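Hypothetical protein TTHA1606 (Thermus thermophilus, PDB 2YYB) is of unknown function but probably binds divalent metal ions and resembles GTP cyclohydrolase 1 type 2 proteins. Local coordinates at residues R34-V39 and F229-V234; L54-D59 and V234-P239; Q152-Q157 and V205-H210. All coordinates share one frame; numbering follows the deposited sequence.

Contact 1: residues R34-V39 and F229-V234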
loop_
_atom_site.group_PDB
_atom_site.type_symbol
_atom_site.label_atom_id
_atom_site.label_comp_id
_atom_site.label_asym_id
_atom_site.label_seq_id
_atom_site.Cartn_x
_atom_site.Cartn_y
_atom_site.Cartn_z
ATOM N N ARG A 34 19.775 -36.545 -0.268
ATOM C CA ARG A 34 18.438 -37.089 -0.110
ATOM C C ARG A 34 18.366 -38.068 1.083
ATOM O O ARG A 34 17.281 -38.317 1.618
ATOM C CB ARG A 34 17.985 -37.789 -1.388
ATOM C CG ARG A 34 16.497 -38.117 -1.405
ATOM C CD ARG A 34 16.056 -38.748 -2.738
ATOM N NE ARG A 34 14.597 -38.796 -2.868
ATOM C CZ ARG A 34 13.768 -39.403 -2.013
ATOM N NH1 ARG A 34 14.247 -40.036 -0.946
ATOM N NH2 ARG A 34 12.450 -39.360 -2.216
ATOM N N THR A 35 19.507 -38.600 1.514
ATOM C CA THR A 35 19.507 -39.538 2.631
ATOM C C THR A 35 20.134 -38.934 3.885
ATOM O O THR A 35 21.350 -38.751 3.974
ATOM C CB THR A 35 20.227 -40.864 2.260
ATOM O OG1 THR A 35 19.472 -41.547 1.258
ATOM C CG2 THR A 35 20.338 -41.775 3.449
ATOM N N VAL A 36 19.287 -38.630 4.862
ATOM C CA VAL A 36 19.748 -38.016 6.101
ATOM C C VAL A 36 20.207 -39.043 7.117
ATOM O O VAL A 36 19.515 -40.014 7.375
ATOM C CB VAL A 36 18.634 -37.134 6.723
ATOM C CG1 VAL A 36 19.155 -36.409 7.929
ATOM C CG2 VAL A 36 18.149 -36.133 5.701
ATOM N N ARG A 37 21.381 -38.815 7.687
ATOM C CA ARG A 37 21.948 -39.718 8.677
ATOM C C ARG A 37 22.353 -38.993 9.966
ATOM O O ARG A 37 22.688 -39.639 10.965
ATOM C CB ARG A 37 23.189 -40.411 8.110
ATOM C CG ARG A 37 22.967 -41.191 6.825
ATOM C CD ARG A 37 24.323 -41.570 6.208
ATOM N NE ARG A 37 24.230 -41.953 4.795
ATOM C CZ ARG A 37 24.010 -43.192 4.369
ATOM N NH1 ARG A 37 23.860 -44.183 5.246
ATOM N NH2 ARG A 37 23.943 -43.442 3.067
ATOM N N LYS A 38 22.345 -37.664 9.957
ATOM C CA LYS A 38 22.754 -36.925 11.147
ATOM C C LYS A 38 22.258 -35.484 11.127
ATOM O O LYS A 38 22.539 -34.726 10.195
ATOM C CB LYS A 38 24.270 -36.954 11.264
ATOM C CG LYS A 38 24.813 -36.288 12.494
ATOM C CD LYS A 38 26.288 -36.528 12.605
ATOM C CE LYS A 38 26.828 -35.863 13.844
ATOM N NZ LYS A 38 28.318 -36.013 13.952
ATOM N N VAL A 39 21.521 -35.124 12.171
ATOM C CA VAL A 39 20.935 -33.800 12.306
ATOM C C VAL A 39 21.832 -32.815 13.030
ATOM O O VAL A 39 22.524 -33.167 13.985
ATOM C CB VAL A 39 19.583 -33.874 13.073
ATOM C CG1 VAL A 39 19.087 -32.455 13.440
ATOM C CG2 VAL A 39 18.558 -34.613 12.228
ATOM N N PHE A 229 12.657 -40.773 15.310
ATOM C CA PHE A 229 13.261 -41.342 14.111
ATOM C C PHE A 229 14.650 -41.883 14.357
ATOM O O PHE A 229 15.303 -42.370 13.437
ATOM C CB PHE A 229 13.344 -40.293 13.008
ATOM C CG PHE A 229 12.015 -39.781 12.556
ATOM C CD1 PHE A 229 11.108 -40.624 11.937
ATOM C CD2 PHE A 229 11.677 -38.443 12.734
ATOM C CE1 PHE A 229 9.883 -40.151 11.499
ATOM C CE2 PHE A 229 10.454 -37.960 12.301
ATOM C CZ PHE A 229 9.551 -38.813 11.680
ATOM N N GLY A 230 15.121 -41.779 15.587
ATOM C CA GLY A 230 16.440 -42.295 15.884
ATOM C C GLY A 230 17.578 -41.575 15.192
ATOM O O GLY A 230 18.698 -42.088 15.159
ATOM N N LEU A 231 17.313 -40.400 14.625
ATOM C CA LEU A 231 18.384 -39.634 13.979
ATOM C C LEU A 231 19.280 -39.047 15.074
ATOM O O LEU A 231 18.807 -38.465 16.040
ATOM C CB LEU A 231 17.822 -38.479 13.121
ATOM C CG LEU A 231 17.022 -38.781 11.842
ATOM C CD1 LEU A 231 16.398 -37.499 11.308
ATOM C CD2 LEU A 231 17.922 -39.426 10.779
ATOM N N PRO A 232 20.586 -39.256 14.967
ATOM C CA PRO A 232 21.463 -38.689 15.988
ATOM C C PRO A 232 21.622 -37.197 15.659
ATOM O O PRO A 232 21.390 -36.780 14.516
ATOM C CB PRO A 232 22.758 -39.460 15.787
ATOM C CG PRO A 232 22.744 -39.753 14.306
ATOM C CD PRO A 232 21.321 -40.179 14.090
ATOM N N TRP A 233 22.001 -36.387 16.642
ATOM C CA TRP A 233 22.178 -34.970 16.367
ATOM C C TRP A 233 23.292 -34.347 17.182
ATOM O O TRP A 233 23.739 -34.910 18.175
ATOM C CB TRP A 233 20.868 -34.198 16.587
ATOM C CG TRP A 233 20.389 -34.135 18.013
ATOM C CD1 TRP A 233 19.737 -35.114 18.697
ATOM C CD2 TRP A 233 20.542 -33.036 18.933
ATOM N NE1 TRP A 233 19.472 -34.700 19.984
ATOM C CE2 TRP A 233 19.958 -33.430 20.158
ATOM C CE3 TRP A 233 21.116 -31.760 18.840
ATOM C CZ2 TRP A 233 19.931 -32.595 21.288
ATOM C CZ3 TRP A 233 21.088 -30.921 19.972
ATOM C CH2 TRP A 233 20.499 -31.348 21.176
ATOM N N VAL A 234 23.751 -33.188 16.730
ATOM C CA VAL A 234 24.803 -32.446 17.403
ATOM C C VAL A 234 24.419 -30.965 17.433
ATOM O O VAL A 234 23.743 -30.484 16.531
ATOM C CB VAL A 234 26.137 -32.603 16.665
ATOM C CG1 VAL A 234 25.986 -32.163 15.223
ATOM C CG2 VAL A 234 27.202 -31.783 17.351
#
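Val39 and Leu231 meet with their side chains at about a right angle, CG2 of Val39 lying 3.7 Å from CD1 of Leu231. The valine rotamer decides which branch does this work: CG1 stands anti to the backbone N (chi1 170°), which leaves CG2 beside the N and turned to the leucine. Trp233 crosses Val39 obliquely and offers only its CB, 3.8 Å from Val39 CB, while the indole leads away to helix 216-229. Farther out, the extended chain of Lys38 crosses Val234, CE resting 4.0 Å from CG1, and its ammonium goes on to the carbonyl of Glu56. Pro232 sets CG against the carbonyl O of Arg37. Beneath these contacts runs a parallel bridge between Val39 and Trp233, in which Val39 N donates to Pro232 O at 2.9 Å and Val39 O accepts from Val234 N at 3.0 Å. It adds strand 233-235 at the margin of the sheet, next to strand 39-42. Both polar backbone atoms of Val39 are thus satisfied within a buried setting: main-chain bonds set the pairing, while aliphatic groups of Val39 and Leu231 pack toward helices 216-229 and 3-13 respectively.

Contact 2: residues L54-D59 and V234-P239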
loop_
_atom_site.group_PDB
_atom_site.type_symbol
_atom_site.label_atom_id
_atom_site.label_comp_id
_atom_site.label_asym_id
_atom_site.label_seq_id
_atom_site.Cartn_x
_atom_site.Cartn_y
_atom_site.Cartn_z
ATOM N N LEU A 54 29.853 -29.027 8.496
ATOM C CA LEU A 54 30.645 -29.779 7.545
ATOM C C LEU A 54 31.626 -30.695 8.288
ATOM O O LEU A 54 31.829 -31.853 7.893
ATOM C CB LEU A 54 31.431 -28.823 6.640
ATOM C CG LEU A 54 32.204 -29.479 5.493
ATOM C CD1 LEU A 54 31.213 -30.055 4.530
ATOM C CD2 LEU A 54 33.082 -28.486 4.774
ATOM N N GLU A 55 32.221 -30.178 9.361
ATOM C CA GLU A 55 33.198 -30.925 10.148
ATOM C C GLU A 55 32.566 -32.069 10.929
ATOM O O GLU A 55 33.167 -33.128 11.094
ATOM C CB GLU A 55 33.923 -29.984 11.116
ATOM C CG GLU A 55 35.027 -30.651 11.942
ATOM C CD GLU A 55 36.359 -30.814 11.183
ATOM O OE1 GLU A 55 36.353 -31.327 10.027
ATOM O OE2 GLU A 55 37.418 -30.434 11.756
ATOM N N GLU A 56 31.350 -31.842 11.406
ATOM C CA GLU A 56 30.593 -32.817 12.180
ATOM C C GLU A 56 29.760 -33.719 11.273
ATOM O O GLU A 56 28.896 -34.463 11.746
ATOM C CB GLU A 56 29.651 -32.081 13.149
ATOM C CG GLU A 56 30.345 -31.257 14.229
ATOM C CD GLU A 56 31.077 -32.131 15.236
ATOM O OE1 GLU A 56 32.231 -31.782 15.604
ATOM O OE2 GLU A 56 30.495 -33.171 15.658
ATOM N N GLU A 57 29.998 -33.639 9.970
ATOM C CA GLU A 57 29.249 -34.433 8.999
ATOM C C GLU A 57 27.723 -34.349 9.182
ATOM O O GLU A 57 27.020 -35.366 9.170
ATOM C CB GLU A 57 29.715 -35.900 9.033
ATOM C CG GLU A 57 31.195 -36.073 8.662
ATOM C CD GLU A 57 31.670 -37.519 8.686
ATOM O OE1 GLU A 57 31.347 -38.280 7.741
ATOM O OE2 GLU A 57 32.364 -37.897 9.657
ATOM N N VAL A 58 27.206 -33.132 9.344
ATOM C CA VAL A 58 25.771 -32.954 9.496
ATOM C C VAL A 58 25.134 -33.057 8.117
ATOM O O VAL A 58 25.691 -32.549 7.144
ATOM C CB VAL A 58 25.433 -31.570 10.102
ATOM C CG1 VAL A 58 23.926 -31.354 10.112
ATOM C CG2 VAL A 58 25.955 -31.486 11.503
ATOM N N ASP A 59 23.979 -33.713 8.024
ATOM C CA ASP A 59 23.282 -33.842 6.730
ATOM C C ASP A 59 22.070 -32.922 6.662
ATOM O O ASP A 59 21.667 -32.472 5.594
ATOM C CB ASP A 59 22.767 -35.277 6.503
ATOM C CG ASP A 59 23.876 -36.281 6.405
ATOM O OD1 ASP A 59 24.855 -35.998 5.678
ATOM O OD2 ASP A 59 23.773 -37.348 7.042
ATOM N N VAL A 234 23.751 -33.188 16.730
ATOM C CA VAL A 234 24.803 -32.446 17.403
ATOM C C VAL A 234 24.419 -30.965 17.433
ATOM O O VAL A 234 23.743 -30.484 16.531
ATOM C CB VAL A 234 26.137 -32.603 16.665
ATOM C CG1 VAL A 234 25.986 -32.163 15.223
ATOM C CG2 VAL A 234 27.202 -31.783 17.351
ATOM N N PHE A 235 24.822 -30.249 18.479
ATOM C CA PHE A 235 24.517 -28.825 18.563
ATOM C C PHE A 235 25.751 -28.046 18.133
ATOM O O PHE A 235 26.843 -28.256 18.655
ATOM C CB PHE A 235 24.119 -28.409 19.984
ATOM C CG PHE A 235 23.899 -26.917 20.143
ATOM C CD1 PHE A 235 22.802 -26.290 19.565
ATOM C CD2 PHE A 235 24.800 -26.137 20.867
ATOM C CE1 PHE A 235 22.604 -24.905 19.708
ATOM C CE2 PHE A 235 24.612 -24.754 21.012
ATOM C CZ PHE A 235 23.516 -24.140 20.436
ATOM N N LEU A 236 25.554 -27.160 17.161
ATOM C CA LEU A 236 26.623 -26.325 16.625
ATOM C C LEU A 236 26.535 -24.982 17.336
ATOM O O LEU A 236 25.597 -24.224 17.123
ATOM C CB LEU A 236 26.451 -26.186 15.107
ATOM C CG LEU A 236 26.439 -27.551 14.403
ATOM C CD1 LEU A 236 26.262 -27.381 12.934
ATOM C CD2 LEU A 236 27.727 -28.292 14.680
ATOM N N ASP A 237 27.527 -24.708 18.180
ATOM C CA ASP A 237 27.582 -23.506 19.011
ATOM C C ASP A 237 28.363 -22.319 18.437
ATOM O O ASP A 237 29.528 -22.452 18.075
ATOM C CB ASP A 237 28.174 -23.897 20.360
ATOM C CG ASP A 237 27.889 -22.893 21.438
ATOM O OD1 ASP A 237 28.544 -22.961 22.497
ATOM O OD2 ASP A 237 27.003 -22.044 21.238
ATOM N N HIS A 238 27.712 -21.157 18.374
ATOM C CA HIS A 238 28.330 -19.925 17.862
ATOM C C HIS A 238 27.850 -18.728 18.695
ATOM O O HIS A 238 27.113 -17.870 18.225
ATOM C CB HIS A 238 27.978 -19.719 16.365
ATOM C CG HIS A 238 26.565 -19.240 16.112
ATOM N ND1 HIS A 238 26.217 -17.902 16.121
ATOM C CD2 HIS A 238 25.417 -19.920 15.842
ATOM C CE1 HIS A 238 24.927 -17.780 15.868
ATOM N NE2 HIS A 238 24.415 -18.987 15.694
ATOM N N PRO A 239 28.265 -18.651 19.955
ATOM C CA PRO A 239 27.811 -17.514 20.766
ATOM C C PRO A 239 28.219 -16.143 20.212
ATOM O O PRO A 239 29.364 -15.930 19.832
ATOM C CB PRO A 239 28.417 -17.813 22.138
ATOM C CG PRO A 239 29.663 -18.523 21.796
ATOM C CD PRO A 239 29.230 -19.477 20.694
#
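Glu56 reaches across to Val234 and Leu236 from the point where helix 47-55 stops in a Schellman motif. Glu57, with positive phi, is the C-prime residue; Val58 N returns to Ala53 O, and Glu57 N makes a weak bond to Leu54 O. Glu56 and Val58, which flank this residue in sequence, both point toward the segment 234-239, which continues the marginal strand of the sheet.

The glutamate can be followed outward. Its CB lies 4.5 Å from CD2 of Leu236, and CG comes to 4.0 Å of the same methyl, the two side chains sliding past each other in opposite directions. At CG the chain bends (chi2 -68°), and the bend carries the carboxylate away from the leucine and over to Val234. There CD is 4.4 Å from Val234 CG2, and OE2 approaches that methyl to 4.0 Å; the glutamate and valine side chains cross at about a right angle. CG and OE2 thus each touch a methyl, and no hydrogen bond joins the two segments.

Deeper in, Leu236 also rests on Lys52 and Ala53 of helix 47-55, the latter shared with Val58. The branch of Val58 that faces segment 234-239 is CG2, set 3.8 Å from CG1 of Val234 and 4.4 Å from CD1 of Leu236.

Contact 3: residues Q152-Q157 and V205-H210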
loop_
_atom_site.group_PDB
_atom_site.type_symbol
_atom_site.label_atom_id
_atom_site.label_comp_id
_atom_site.label_asym_id
_atom_site.label_seq_id
_atom_site.Cartn_x
_atom_site.Cartn_y
_atom_site.Cartn_z
ATOM N N GLN A 152 25.067 -14.057 33.350
ATOM C CA GLN A 152 24.209 -13.240 34.210
ATOM C C GLN A 152 23.410 -12.282 33.332
ATOM O O GLN A 152 23.984 -11.499 32.581
ATOM C CB GLN A 152 25.053 -12.437 35.205
ATOM C CG GLN A 152 24.858 -12.833 36.672
ATOM C CD GLN A 152 23.434 -12.586 37.183
ATOM O OE1 GLN A 152 22.576 -13.482 37.157
ATOM N NE2 GLN A 152 23.176 -11.361 37.642
ATOM N N PRO A 153 22.069 -12.337 33.415
ATOM C CA PRO A 153 21.201 -11.463 32.614
ATOM C C PRO A 153 21.134 -10.012 33.083
ATOM O O PRO A 153 21.595 -9.668 34.167
ATOM C CB PRO A 153 19.844 -12.152 32.704
ATOM C CG PRO A 153 19.862 -12.717 34.068
ATOM C CD PRO A 153 21.259 -13.294 34.190
ATOM N N LEU A 154 20.571 -9.166 32.231
ATOM C CA LEU A 154 20.403 -7.757 32.537
ATOM C C LEU A 154 18.987 -7.677 33.081
ATOM O O LEU A 154 18.051 -8.252 32.510
ATOM C CB LEU A 154 20.530 -6.911 31.271
ATOM C CG LEU A 154 20.240 -5.413 31.388
ATOM C CD1 LEU A 154 21.272 -4.754 32.277
ATOM C CD2 LEU A 154 20.243 -4.779 30.003
ATOM N N VAL A 155 18.836 -6.992 34.205
ATOM C CA VAL A 155 17.526 -6.869 34.799
ATOM C C VAL A 155 17.197 -5.410 35.034
ATOM O O VAL A 155 18.027 -4.650 35.530
ATOM C CB VAL A 155 17.430 -7.705 36.119
ATOM C CG1 VAL A 155 18.810 -8.180 36.527
ATOM C CG2 VAL A 155 16.767 -6.898 37.237
ATOM N N HIS A 156 15.989 -5.035 34.624
ATOM C CA HIS A 156 15.469 -3.685 34.780
ATOM C C HIS A 156 14.239 -3.794 35.674
ATOM O O HIS A 156 13.160 -4.202 35.227
ATOM C CB HIS A 156 15.076 -3.090 33.417
ATOM C CG HIS A 156 16.242 -2.625 32.598
ATOM N ND1 HIS A 156 16.119 -2.244 31.281
ATOM C CD2 HIS A 156 17.550 -2.458 32.918
ATOM C CE1 HIS A 156 17.301 -1.859 30.825
ATOM N NE2 HIS A 156 18.185 -1.981 31.799
ATOM N N GLN A 157 14.410 -3.445 36.943
ATOM C CA GLN A 157 13.311 -3.522 37.884
ATOM C C GLN A 157 12.610 -2.193 38.049
ATOM O O GLN A 157 13.141 -1.277 38.661
ATOM C CB GLN A 157 13.805 -3.998 39.251
ATOM C CG GLN A 157 12.706 -3.995 40.292
ATOM C CD GLN A 157 13.184 -4.321 41.688
ATOM O OE1 GLN A 157 12.389 -4.290 42.624
ATOM N NE2 GLN A 157 14.476 -4.644 41.845
ATOM N N VAL A 205 11.748 -6.322 33.830
ATOM C CA VAL A 205 12.172 -6.931 32.580
ATOM C C VAL A 205 13.551 -7.522 32.727
ATOM O O VAL A 205 14.444 -6.881 33.283
ATOM C CB VAL A 205 12.220 -5.908 31.411
ATOM C CG1 VAL A 205 12.678 -6.603 30.129
ATOM C CG2 VAL A 205 10.870 -5.275 31.216
ATOM N N ILE A 206 13.721 -8.748 32.239
ATOM C CA ILE A 206 15.023 -9.418 32.291
ATOM C C ILE A 206 15.453 -9.727 30.854
ATOM O O ILE A 206 14.717 -10.391 30.112
ATOM C CB ILE A 206 14.972 -10.788 33.049
ATOM C CG1 ILE A 206 14.480 -10.615 34.487
ATOM C CG2 ILE A 206 16.364 -11.426 33.050
ATOM C CD1 ILE A 206 15.482 -9.964 35.389
ATOM N N TYR A 207 16.634 -9.245 30.471
ATOM C CA TYR A 207 17.190 -9.484 29.126
ATOM C C TYR A 207 18.263 -10.560 29.250
ATOM O O TYR A 207 19.329 -10.310 29.800
ATOM C CB TYR A 207 17.800 -8.191 28.552
ATOM C CG TYR A 207 16.755 -7.146 28.269
ATOM C CD1 TYR A 207 15.782 -7.362 27.293
ATOM C CD2 TYR A 207 16.677 -5.973 29.029
ATOM C CE1 TYR A 207 14.751 -6.444 27.085
ATOM C CE2 TYR A 207 15.642 -5.044 28.822
ATOM C CZ TYR A 207 14.688 -5.295 27.853
ATOM O OH TYR A 207 13.644 -4.430 27.661
ATOM N N ALA A 208 17.975 -11.755 28.739
ATOM C CA ALA A 208 18.921 -12.862 28.848
ATOM C C ALA A 208 19.739 -13.208 27.596
ATOM O O ALA A 208 20.362 -14.276 27.530
ATOM C CB ALA A 208 18.187 -14.096 29.355
ATOM N N GLY A 209 19.745 -12.307 26.615
ATOM C CA GLY A 209 20.507 -12.534 25.397
ATOM C C GLY A 209 19.663 -13.039 24.246
ATOM O O GLY A 209 18.803 -13.888 24.445
ATOM N N HIS A 210 19.887 -12.518 23.044
ATOM C CA HIS A 210 19.120 -12.969 21.890
ATOM C C HIS A 210 19.568 -14.396 21.548
ATOM O O HIS A 210 18.744 -15.276 21.291
ATOM C CB HIS A 210 19.351 -12.035 20.698
ATOM C CG HIS A 210 18.317 -12.153 19.621
ATOM N ND1 HIS A 210 17.939 -13.362 19.076
ATOM C CD2 HIS A 210 17.614 -11.205 18.957
ATOM C CE1 HIS A 210 17.047 -13.151 18.122
ATOM N NE2 HIS A 210 16.832 -11.851 18.030
#
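Leu154 O receives the shortest of the hydrogen bonds here, from Tyr207 N at 2.7 Å, with the donor in the carbonyl plane and an N-H...O angle of 161°. The same oxygen also takes a CA-H...O contact from Ile206. In return, Leu154 N donates to Tyr207 O at 3.0 Å, now with the donor tilted from the plane of the carbonyl. One step along, His156 N and Val205 O make a straighter bond of 2.8 Å, nearly along the C=O axis, and Val205 N answers to His156 O. Leu154 with Tyr207 and His156 with Val205 are thus hydrogen-bonded antiparallel pairs, and Val155 with Ile206 between them is the non-hydrogen-bonded one. The arrangement sets strand 154-157 at the margin of a mixed sheet, against strand 204-207, whose other side pairs in parallel with strand 184-187.

On one face, Tyr207 and Leu154 lie side by side and point the same way, their CD2 atoms 3.9 Å apart. The His156 and Tyr207 rings form an offset edge-to-face pair, the edge of Tyr207 turned toward the face of His156 with planes at 82°; ND1 of His156 is 3.8 Å from Tyr207 CE2, and Phe195 and Phe199 adjoin the imidazole. On the opposite face Ile206 runs alongside Pro153, CG2 being 3.6 Å from the proline CB, and Leu145 of helix 141-147 touches both. With an alanine in place of Ile206, Pro153 CB and Leu145 are likely to be left without the aliphatic branches packed against them. Beyond Tyr207, Gly209 takes backbone angles that suit glycine, and the chain passes to His210, a predicted ligand of one metal ion whose ring stacks with His192 of the second subunit.

From the N terminus, the chain first supplies 34-39 and then 54-59, the entry to strand 39-42 and the end of helix 47-55. Both meet strand 233-235 or the residues just after it: contact 1 closes a loop of 189 residues, and contact 2 one of 174. Their segments alternate along the sequence, so the two loops cross; they share Val234 and touch directly, Lys38 O lying 2.8 Å from Asp59 N. Contact 3 closes a much shorter loop, 47 residues between 152-157 and 205-210, wholly enclosed by both of the others. It joins strands 154-157 and 204-207 at the margin of the separate four-stranded sheet, centred about 35 Å from the centre of contact 1.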